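Local coordinates for protein putative tryptophan halogenase (Xanthomonas campestris pv. campestris, PDB 6Y1W) that probably halogenates an aromatic substrate with the help of a reduced flavin cofactor, as flavin-dependent halogenases of the tryptophan halogenase family do, at residues A[29-37]-A[174-185]; A[60-69]-A[348-359]. All blocks are in the same frame, centred on the assembly; numbering follows the deposited sequence.

Interaction 1 (A[29-37]-A[174-185])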
loop_
_atom_site.group_PDB
_atom_site.type_symbol
_atom_site.label_atom_id
_atom_site.label_comp_id
_atom_site.label_asym_id
_atom_site.label_seq_id
_atom_site.Cartn_x
_atom_site.Cartn_y
_atom_site.Cartn_z
ATOM N N TRP A 29 27.799 -6.963 3.940
ATOM C CA TRP A 29 27.600 -8.409 3.846
ATOM C C TRP A 29 26.131 -8.770 3.720
ATOM O O TRP A 29 25.815 -9.824 3.161
ATOM C CB TRP A 29 28.281 -9.135 5.027
ATOM C CG TRP A 29 29.796 -9.124 4.875
ATOM C CD1 TRP A 29 30.696 -8.440 5.644
ATOM C CD2 TRP A 29 30.564 -9.784 3.856
ATOM N NE1 TRP A 29 31.971 -8.660 5.181
ATOM C CE2 TRP A 29 31.914 -9.469 4.075
ATOM C CE3 TRP A 29 30.229 -10.610 2.783
ATOM C CZ2 TRP A 29 32.943 -9.949 3.252
ATOM C CZ3 TRP A 29 31.232 -11.083 1.971
ATOM C CH2 TRP A 29 32.584 -10.748 2.206
ATOM N N MET A 30 25.197 -7.949 4.213
ATOM C CA MET A 30 23.802 -8.194 3.851
ATOM C C MET A 30 23.612 -8.035 2.347
ATOM O O MET A 30 22.872 -8.804 1.724
ATOM C CB MET A 30 22.850 -7.252 4.604
ATOM C CG MET A 30 22.587 -7.582 6.036
ATOM S SD MET A 30 21.540 -6.382 6.922
ATOM C CE MET A 30 19.959 -6.682 6.122
ATOM N N ALA A 31 24.253 -7.034 1.747
ATOM C CA ALA A 31 24.117 -6.835 0.303
ATOM C C ALA A 31 24.766 -7.982 -0.459
ATOM O O ALA A 31 24.191 -8.518 -1.415
ATOM C CB ALA A 31 24.755 -5.496 -0.091
ATOM N N ALA A 32 25.979 -8.366 -0.044
ATOM C CA ALA A 32 26.664 -9.464 -0.712
ATOM C C ALA A 32 25.858 -10.739 -0.613
ATOM O O ALA A 32 25.815 -11.524 -1.561
ATOM C CB ALA A 32 28.041 -9.689 -0.092
ATOM N N ALA A 33 25.242 -10.975 0.546
ATOM C CA ALA A 33 24.514 -12.223 0.759
ATOM C C ALA A 33 23.304 -12.319 -0.150
ATOM O O ALA A 33 23.096 -13.340 -0.822
ATOM C CB ALA A 33 24.091 -12.326 2.237
ATOM N N ALA A 34 22.476 -11.267 -0.180
ATOM C CA ALA A 34 21.271 -11.319 -0.997
ATOM C C ALA A 34 21.612 -11.317 -2.485
ATOM O O ALA A 34 20.974 -12.045 -3.260
ATOM C CB ALA A 34 20.356 -10.137 -0.660
ATOM N N LEU A 35 22.584 -10.486 -2.895
ATOM C CA LEU A 35 22.922 -10.402 -4.317
ATOM C C LEU A 35 23.529 -11.710 -4.808
ATOM O O LEU A 35 23.205 -12.167 -5.913
ATOM C CB LEU A 35 23.889 -9.235 -4.555
ATOM C CG LEU A 35 24.350 -9.014 -5.985
ATOM C CD1 LEU A 35 23.096 -8.657 -6.821
ATOM C CD2 LEU A 35 25.402 -7.867 -6.029
ATOM N N SER A 36 24.412 -12.331 -4.004
ATOM C CA SER A 36 25.061 -13.554 -4.462
ATOM C C SER A 36 24.094 -14.729 -4.441
ATOM O O SER A 36 24.132 -15.579 -5.343
ATOM C CB SER A 36 26.326 -13.855 -3.637
ATOM O OG SER A 36 26.005 -14.221 -2.282
ATOM N N LYS A 37 23.210 -14.785 -3.438
ATOM C CA LYS A 37 22.182 -15.827 -3.401
ATOM C C LYS A 37 21.356 -15.825 -4.681
ATOM O O LYS A 37 21.225 -16.860 -5.349
ATOM C CB LYS A 37 21.279 -15.629 -2.169
ATOM C CG LYS A 37 19.842 -16.255 -2.304
ATOM C CD LYS A 37 19.896 -17.737 -2.269
ATOM C CE LYS A 37 18.484 -18.345 -2.287
ATOM N NZ LYS A 37 18.651 -19.772 -2.149
ATOM N N LEU A 174 26.917 -13.719 7.622
ATOM C CA LEU A 174 26.571 -13.414 6.238
ATOM C C LEU A 174 27.768 -13.478 5.320
ATOM O O LEU A 174 27.603 -13.750 4.121
ATOM C CB LEU A 174 25.933 -12.033 6.133
ATOM C CG LEU A 174 24.601 -11.893 6.868
ATOM C CD1 LEU A 174 24.268 -10.405 7.006
ATOM C CD2 LEU A 174 23.482 -12.629 6.129
ATOM N N ARG A 175 28.965 -13.185 5.842
ATOM C CA ARG A 175 30.160 -13.324 5.021
ATOM C C ARG A 175 30.355 -14.780 4.623
ATOM O O ARG A 175 30.671 -15.085 3.463
ATOM C CB ARG A 175 31.395 -12.844 5.782
ATOM C CG ARG A 175 32.688 -13.192 5.032
ATOM C CD ARG A 175 33.902 -12.521 5.719
ATOM N NE ARG A 175 35.111 -13.226 5.322
ATOM C CZ ARG A 175 36.295 -13.031 5.906
ATOM N NH1 ARG A 175 36.427 -12.138 6.869
ATOM N NH2 ARG A 175 37.361 -13.733 5.496
ATOM N N ARG A 176 30.198 -15.686 5.589
ATOM C CA ARG A 176 30.315 -17.119 5.304
ATOM C C ARG A 176 29.290 -17.548 4.265
ATOM O O ARG A 176 29.609 -18.239 3.287
ATOM C CB ARG A 176 30.110 -17.920 6.585
ATOM C CG ARG A 176 31.247 -17.857 7.569
ATOM C CD ARG A 176 30.986 -18.786 8.777
ATOM N NE ARG A 176 31.366 -18.148 10.040
ATOM C CZ ARG A 176 32.626 -17.929 10.409
ATOM N NH1 ARG A 176 33.627 -18.295 9.614
ATOM N NH2 ARG A 176 32.891 -17.340 11.572
ATOM N N PHE A 177 28.047 -17.139 4.467
ATOM C CA PHE A 177 26.988 -17.403 3.483
ATOM C C PHE A 177 27.358 -16.898 2.084
ATOM O O PHE A 177 27.176 -17.602 1.078
ATOM C CB PHE A 177 25.716 -16.745 4.030
ATOM C CG PHE A 177 24.468 -16.877 3.162
ATOM C CD1 PHE A 177 24.233 -15.969 2.112
ATOM C CD2 PHE A 177 23.496 -17.834 3.415
ATOM C CE1 PHE A 177 23.075 -16.028 1.339
ATOM C CE2 PHE A 177 22.319 -17.901 2.614
ATOM C CZ PHE A 177 22.114 -17.003 1.586
ATOM N N SER A 178 27.845 -15.662 2.009
ATOM C CA SER A 178 28.164 -15.007 0.742
ATOM C C SER A 178 29.327 -15.677 0.019
ATOM O O SER A 178 29.291 -15.838 -1.205
ATOM C CB SER A 178 28.515 -13.538 0.996
ATOM O OG SER A 178 27.415 -12.825 1.583
ATOM N N GLU A 179 30.395 -15.999 0.745
ATOM C CA GLU A 179 31.528 -16.637 0.099
ATOM C C GLU A 179 31.104 -17.969 -0.518
ATOM O O GLU A 179 31.644 -18.369 -1.562
ATOM C CB GLU A 179 32.679 -16.767 1.107
ATOM C CG GLU A 179 33.266 -15.414 1.442
ATOM C CD GLU A 179 34.346 -15.448 2.516
ATOM O OE1 GLU A 179 34.498 -16.473 3.210
ATOM O OE2 GLU A 179 35.028 -14.417 2.641
ATOM N N GLY A 180 30.116 -18.634 0.096
ATOM C CA GLY A 180 29.568 -19.870 -0.436
ATOM C C GLY A 180 28.861 -19.722 -1.767
ATOM O O GLY A 180 28.787 -20.674 -2.548
ATOM N N PHE A 181 28.346 -18.537 -2.064
ATOM C CA PHE A 181 27.775 -18.266 -3.376
ATOM C C PHE A 181 28.756 -17.560 -4.305
ATOM O O PHE A 181 28.342 -17.060 -5.359
ATOM C CB PHE A 181 26.506 -17.433 -3.221
ATOM C CG PHE A 181 25.351 -18.206 -2.651
ATOM C CD1 PHE A 181 24.735 -19.143 -3.414
ATOM C CD2 PHE A 181 24.899 -18.003 -1.337
ATOM C CE1 PHE A 181 23.664 -19.867 -2.926
ATOM C CE2 PHE A 181 23.820 -18.739 -0.843
ATOM C CZ PHE A 181 23.212 -19.666 -1.628
ATOM N N GLY A 182 30.040 -17.539 -3.959
ATOM C CA GLY A 182 31.083 -17.082 -4.859
ATOM C C GLY A 182 31.551 -15.644 -4.728
ATOM O O GLY A 182 32.317 -15.190 -5.588
ATOM N N VAL A 183 31.144 -14.916 -3.683
ATOM C CA VAL A 183 31.612 -13.538 -3.520
ATOM C C VAL A 183 33.107 -13.561 -3.254
ATOM O O VAL A 183 33.602 -14.366 -2.446
ATOM C CB VAL A 183 30.870 -12.842 -2.363
ATOM C CG1 VAL A 183 31.473 -11.452 -2.081
ATOM C CG2 VAL A 183 29.395 -12.692 -2.718
ATOM N N GLN A 184 33.839 -12.694 -3.950
ATOM C CA GLN A 184 35.276 -12.566 -3.786
ATOM C C GLN A 184 35.544 -11.450 -2.785
ATOM O O GLN A 184 35.175 -10.302 -3.043
ATOM C CB GLN A 184 35.935 -12.231 -5.125
ATOM C CG GLN A 184 37.434 -11.948 -4.988
ATOM C CD GLN A 184 38.103 -11.572 -6.309
ATOM O OE1 GLN A 184 39.331 -11.519 -6.389
ATOM N NE2 GLN A 184 37.298 -11.300 -7.344
ATOM N N ARG A 185 36.193 -11.773 -1.666
ATOM C CA ARG A 185 36.526 -10.771 -0.659
ATOM C C ARG A 185 37.954 -10.292 -0.894
ATOM O O ARG A 185 38.855 -11.111 -1.106
ATOM C CB ARG A 185 36.380 -11.335 0.751
ATOM C CG ARG A 185 36.697 -10.316 1.831
ATOM C CD ARG A 185 36.615 -10.968 3.196
ATOM N NE ARG A 185 36.932 -10.045 4.280
ATOM C CZ ARG A 185 38.109 -9.947 4.891
ATOM N NH1 ARG A 185 39.137 -10.712 4.518
ATOM N NH2 ARG A 185 38.259 -9.068 5.874
#
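Residues 29-37, part of the helix that follows the first strand of the probable Rossmann-type FAD-binding unit, pack against helix 174-180, with Trp29 burying the largest area. The axes approach to 8.3 Å and cross at 31°. Trp29 lays one face of its indole along Arg175, whose extended chain, its CG anti to the backbone N (chi1 171°), runs across that face; Arg175 CG stands 3.7 Å from the centroid of the six-membered ring in a CH-pi contact. Arg175 NE bridges to Glu179 OE2 at 2.9 Å, and Arg185 brings CD to the indole edge while its guanidinium pairs with Glu49 and Asp51. Ser178 is a knob among Trp29, Ala32, Ala33 and Ser36. Ser178 OG turns back to Leu174 O (2.7 Å), satisfied within its own helix, and Ser36 OG does the same with Ala32 O. The small residues let the helices close in: Ala33 CB touches Phe177 CD1 at 3.6 Å. Lys37 CA sits over the Phe181 ring, 4.0 Å from its centroid. Gly182, with positive phi, closes helix 174-180 in a Schellman motif; after Val183 the chain enters the strand from Gln184, parallel to 44-49, consistent with the Rossmann-type FAD-binding fold.

Interaction 2 (A[60-69]-A[348-359]). With BUD ((2S,3S)-butane-2,3-diol), chain H.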
loop_
_atom_site.group_PDB
_atom_site.type_symbol
_atom_site.label_atom_id
_atom_site.label_comp_id
_atom_site.label_asym_id
_atom_site.label_seq_id
_atom_site.Cartn_x
_atom_site.Cartn_y
_atom_site.Cartn_z
ATOM N N GLU A 60 22.314 -5.227 18.761
ATOM C CA GLU A 60 21.386 -4.434 17.974
ATOM C C GLU A 60 20.013 -5.082 17.964
ATOM O O GLU A 60 19.911 -6.307 17.860
ATOM C CB GLU A 60 21.952 -4.301 16.539
ATOM C CG GLU A 60 21.161 -3.425 15.644
ATOM C CD GLU A 60 21.963 -2.912 14.430
ATOM O OE1 GLU A 60 23.197 -3.109 14.308
ATOM O OE2 GLU A 60 21.321 -2.252 13.597
ATOM N N ALA A 61 18.950 -4.274 18.042
ATOM C CA ALA A 61 17.591 -4.785 17.882
ATOM C C ALA A 61 17.106 -4.635 16.423
ATOM O O ALA A 61 17.638 -3.846 15.641
ATOM C CB ALA A 61 16.641 -4.054 18.842
ATOM N N THR A 62 16.128 -5.460 16.058
ATOM C CA THR A 62 15.656 -5.562 14.676
ATOM C C THR A 62 14.127 -5.552 14.683
ATOM O O THR A 62 13.470 -5.441 15.740
ATOM C CB THR A 62 16.160 -6.853 13.975
ATOM O OG1 THR A 62 15.779 -8.000 14.741
ATOM C CG2 THR A 62 17.692 -6.885 13.839
ATOM N N ILE A 63 13.547 -5.611 13.495
ATOM C CA ILE A 63 12.089 -5.647 13.351
ATOM C C ILE A 63 11.678 -6.783 12.419
ATOM O O ILE A 63 12.552 -7.427 11.802
ATOM C CB ILE A 63 11.556 -4.268 12.905
ATOM C CG1 ILE A 63 12.266 -3.756 11.671
ATOM C CG2 ILE A 63 11.732 -3.230 14.056
ATOM C CD1 ILE A 63 11.640 -2.408 11.192
ATOM N N PRO A 64 10.382 -7.092 12.312
ATOM C CA PRO A 64 9.998 -8.380 11.701
ATOM C C PRO A 64 10.352 -8.523 10.238
ATOM O O PRO A 64 10.339 -9.653 9.733
ATOM C CB PRO A 64 8.481 -8.428 11.915
ATOM C CG PRO A 64 8.296 -7.679 13.248
ATOM C CD PRO A 64 9.269 -6.541 13.131
ATOM N N SER A 65 10.614 -7.431 9.522
ATOM C CA SER A 65 11.049 -7.595 8.137
ATOM C C SER A 65 12.291 -8.478 8.018
ATOM O O SER A 65 12.504 -9.085 6.959
ATOM C CB SER A 65 11.283 -6.216 7.516
ATOM O OG SER A 65 12.282 -5.510 8.251
ATOM N N LEU A 66 13.139 -8.555 9.055
ATOM C CA LEU A 66 14.325 -9.391 8.914
ATOM C C LEU A 66 13.943 -10.865 8.855
ATOM O O LEU A 66 14.678 -11.667 8.275
ATOM C CB LEU A 66 15.325 -9.177 10.051
ATOM C CG LEU A 66 16.735 -9.727 9.789
ATOM C CD1 LEU A 66 17.449 -8.964 8.667
ATOM C CD2 LEU A 66 17.606 -9.647 11.038
ATOM N N VAL A 67 12.831 -11.248 9.485
ATOM C CA VAL A 67 12.368 -12.634 9.377
ATOM C C VAL A 67 12.086 -12.958 7.917
ATOM O O VAL A 67 12.453 -14.025 7.401
ATOM C CB VAL A 67 11.120 -12.857 10.250
ATOM C CG1 VAL A 67 10.699 -14.334 10.219
ATOM C CG2 VAL A 67 11.369 -12.431 11.682
ATOM N N THR A 68 11.425 -12.039 7.230
ATOM C CA THR A 68 11.188 -12.216 5.800
ATOM C C THR A 68 12.487 -12.253 5.005
ATOM O O THR A 68 12.617 -13.060 4.076
ATOM C CB THR A 68 10.277 -11.090 5.313
ATOM O OG1 THR A 68 9.047 -11.168 6.035
ATOM C CG2 THR A 68 10.001 -11.222 3.804
ATOM N N PHE A 69 13.439 -11.361 5.297
ATOM C CA PHE A 69 14.738 -11.386 4.600
ATOM C C PHE A 69 15.364 -12.786 4.634
ATOM O O PHE A 69 15.871 -13.295 3.620
ATOM C CB PHE A 69 15.692 -10.370 5.276
ATOM C CG PHE A 69 16.976 -10.076 4.497
ATOM C CD1 PHE A 69 16.924 -9.526 3.223
ATOM C CD2 PHE A 69 18.224 -10.324 5.088
ATOM C CE1 PHE A 69 18.127 -9.195 2.536
ATOM C CE2 PHE A 69 19.430 -10.030 4.406
ATOM C CZ PHE A 69 19.374 -9.457 3.146
ATOM N N SER A 348 14.448 0.775 16.142
ATOM C CA SER A 348 15.178 -0.390 15.627
ATOM C C SER A 348 15.044 -0.523 14.111
ATOM O O SER A 348 14.738 -1.597 13.595
ATOM C CB SER A 348 14.743 -1.711 16.303
ATOM O OG SER A 348 14.528 -1.586 17.733
ATOM N N THR A 349 15.321 0.560 13.390
ATOM C CA THR A 349 15.136 0.586 11.938
ATOM C C THR A 349 16.442 0.470 11.138
ATOM O O THR A 349 16.364 0.401 9.909
ATOM C CB THR A 349 14.396 1.857 11.497
ATOM O OG1 THR A 349 14.976 3.029 12.110
ATOM C CG2 THR A 349 12.909 1.784 11.838
ATOM N N ASN A 350 17.627 0.406 11.760
ATOM C CA ASN A 350 18.883 0.463 10.983
ATOM C C ASN A 350 19.011 -0.711 10.008
ATOM O O ASN A 350 19.205 -0.533 8.791
ATOM C CB ASN A 350 20.087 0.471 11.944
ATOM C CG ASN A 350 21.421 0.288 11.214
ATOM O OD1 ASN A 350 21.741 1.111 10.365
ATOM N ND2 ASN A 350 22.202 -0.778 11.531
ATOM N N ILE A 351 18.932 -1.940 10.530
ATOM C CA ILE A 351 19.071 -3.102 9.653
ATOM C C ILE A 351 17.934 -3.188 8.644
ATOM O O ILE A 351 18.152 -3.585 7.489
ATOM C CB ILE A 351 19.232 -4.363 10.522
ATOM C CG1 ILE A 351 20.691 -4.426 10.979
ATOM C CG2 ILE A 351 18.859 -5.655 9.736
ATOM C CD1 ILE A 351 20.958 -5.521 12.015
ATOM N N HIS A 352 16.732 -2.769 9.030
ATOM C CA HIS A 352 15.597 -2.743 8.112
ATOM C C HIS A 352 15.876 -1.846 6.917
ATOM O O HIS A 352 15.538 -2.186 5.774
ATOM C CB HIS A 352 14.369 -2.264 8.877
ATOM C CG HIS A 352 13.228 -1.904 7.984
ATOM N ND1 HIS A 352 12.330 -2.840 7.515
ATOM C CD2 HIS A 352 12.830 -0.710 7.487
ATOM C CE1 HIS A 352 11.420 -2.235 6.762
ATOM N NE2 HIS A 352 11.699 -0.939 6.739
ATOM N N LEU A 353 16.472 -0.675 7.163
ATOM C CA LEU A 353 16.718 0.232 6.056
ATOM C C LEU A 353 17.784 -0.305 5.120
ATOM O O LEU A 353 17.702 -0.059 3.921
ATOM C CB LEU A 353 17.107 1.616 6.571
ATOM C CG LEU A 353 15.869 2.366 7.081
ATOM C CD1 LEU A 353 16.316 3.530 7.970
ATOM C CD2 LEU A 353 14.939 2.842 5.964
ATOM N N ILE A 354 18.769 -1.046 5.642
ATOM C CA ILE A 354 19.702 -1.763 4.766
ATOM C C ILE A 354 18.947 -2.775 3.917
ATOM O O ILE A 354 19.112 -2.846 2.689
ATOM C CB ILE A 354 20.800 -2.448 5.601
ATOM C CG1 ILE A 354 21.688 -1.388 6.271
ATOM C CG2 ILE A 354 21.678 -3.303 4.657
ATOM C CD1 ILE A 354 22.619 -1.982 7.370
ATOM N N GLN A 355 18.123 -3.606 4.571
ATOM C CA GLN A 355 17.378 -4.637 3.861
ATOM C C GLN A 355 16.497 -4.030 2.783
ATOM O O GLN A 355 16.439 -4.549 1.659
ATOM C CB GLN A 355 16.515 -5.424 4.842
ATOM C CG GLN A 355 15.434 -6.244 4.150
ATOM C CD GLN A 355 14.641 -7.080 5.140
ATOM O OE1 GLN A 355 15.106 -7.342 6.280
ATOM N NE2 GLN A 355 13.467 -7.558 4.710
ATOM N N ARG A 356 15.800 -2.921 3.098
ATOM C CA ARG A 356 14.940 -2.319 2.067
ATOM C C ARG A 356 15.752 -1.871 0.858
ATOM O O ARG A 356 15.324 -2.044 -0.290
ATOM C CB ARG A 356 14.163 -1.118 2.621
ATOM C CG ARG A 356 13.125 -1.494 3.672
ATOM C CD ARG A 356 12.011 -2.406 3.104
ATOM N NE ARG A 356 11.409 -1.757 1.949
ATOM C CZ ARG A 356 11.154 -2.358 0.792
ATOM N NH1 ARG A 356 11.456 -3.646 0.615
ATOM N NH2 ARG A 356 10.604 -1.654 -0.201
ATOM N N GLY A 357 16.908 -1.257 1.090
ATOM C CA GLY A 357 17.717 -0.808 -0.031
ATOM C C GLY A 357 18.148 -1.981 -0.894
ATOM O O GLY A 357 18.201 -1.873 -2.123
ATOM N N ILE A 358 18.476 -3.109 -0.256
ATOM C CA ILE A 358 18.937 -4.302 -0.981
ATOM C C ILE A 358 17.779 -4.942 -1.748
ATOM O O ILE A 358 17.886 -5.265 -2.947
ATOM C CB ILE A 358 19.550 -5.313 0.014
ATOM C CG1 ILE A 358 20.828 -4.767 0.632
ATOM C CG2 ILE A 358 19.793 -6.690 -0.693
ATOM C CD1 ILE A 358 21.261 -5.538 1.901
ATOM N N VAL A 359 16.677 -5.199 -1.048
ATOM C CA VAL A 359 15.530 -5.851 -1.661
ATOM C C VAL A 359 14.993 -4.997 -2.798
ATOM O O VAL A 359 14.658 -5.509 -3.874
ATOM C CB VAL A 359 14.445 -6.135 -0.604
ATOM C CG1 VAL A 359 13.112 -6.599 -1.287
ATOM C CG2 VAL A 359 14.947 -7.228 0.335
HETATM C C1 BUD H . 8.027 -2.766 12.925
HETATM O O1 BUD H . 7.015 -1.212 14.409
HETATM C C2 BUD H . 6.971 -1.671 13.078
HETATM O O2 BUD H . 4.563 -1.254 12.797
HETATM C C3 BUD H . 5.583 -2.240 12.763
HETATM C C4 BUD H . 5.617 -2.877 11.368
HETATM O O HOH W 1 18.598 -2.555 13.499
HETATM O O HOH W 2 14.997 -5.900 8.625
#
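Gln355, Ile351 and Ser348 lie along one side of the segment 348-359 and bring it against residues 60-69: the first through a polar grip, the second through apolar packing, the third through a link to a lysine. Gln355 reaches out with an extended chain, CG anti to the backbone N (chi1 164°), and slides past Phe69 in the opposite direction. Its NE2 donates to Ser65 O at 2.9 Å; the oxygen lies in the amide plane, but the donor stands well above the carbonyl plane. Ser65 O also accepts the helical bond from Phe69 N, so two donors share it. The same NE2 binds a molecule of MES, probably from the crystallisation liquor. On the other branch OE1 lies against Phe69 CB and takes a hydrogen bond from a water that is also bonded to Ser65 OG. Ser65 OG also hydrogen-bonds His352 ND1 at 2.8 Å, meeting the imidazole at its edge, while Ile63 CD1 rests 3.6 Å from His352 CB.

Ile351 is the apolar counterpart: CG2 packs on Leu66 CD1 at 3.8 Å, and CG1 and CD1 both lie against Glu60 OE2. Beside it Asn350 ND2 gives a nearly straight bond (169°) to the syn lone pair of Glu60 OE2, 2.7 Å away. A second water donates to Glu60 OE2 and Ala61 O and accepts from Ile351 N, tying the start of the helix to the strand end.

Ser348 lies against Ala61, its OG 3.4 Å from Ala61 CB, and that OG is hydrogen-bonded to Lys89, the predicted active-site lysine, which Thr62 O also holds. With Ile351 a predicted FAD contact and butanediol beside Ile63 and Pro64, this junction is consistent with the region between flavin and lysine in flavin-dependent halogenases.

Overall arrangement
The two contacts alternate along the chain: 29-37, 60-69, 174-185, 348-359. Their centres lie about 17 Å apart, yet they touch directly through helix 25-39, whose Met30 and Ala34 pack on Ile358 of interaction 2, with Met30 also on Phe69. Helices 25-39, 65-73, 167-180 and 350-363 thus form one continuous packed group. Interaction 1 lies toward the eight-stranded mixed sheet, where strand 184-195 follows its second helix; interaction 2 is nearer the centre of the chain and reaches the predicted catalytic lysine. The group thus spans from the probable FAD-binding fold toward the predicted active-site lysine.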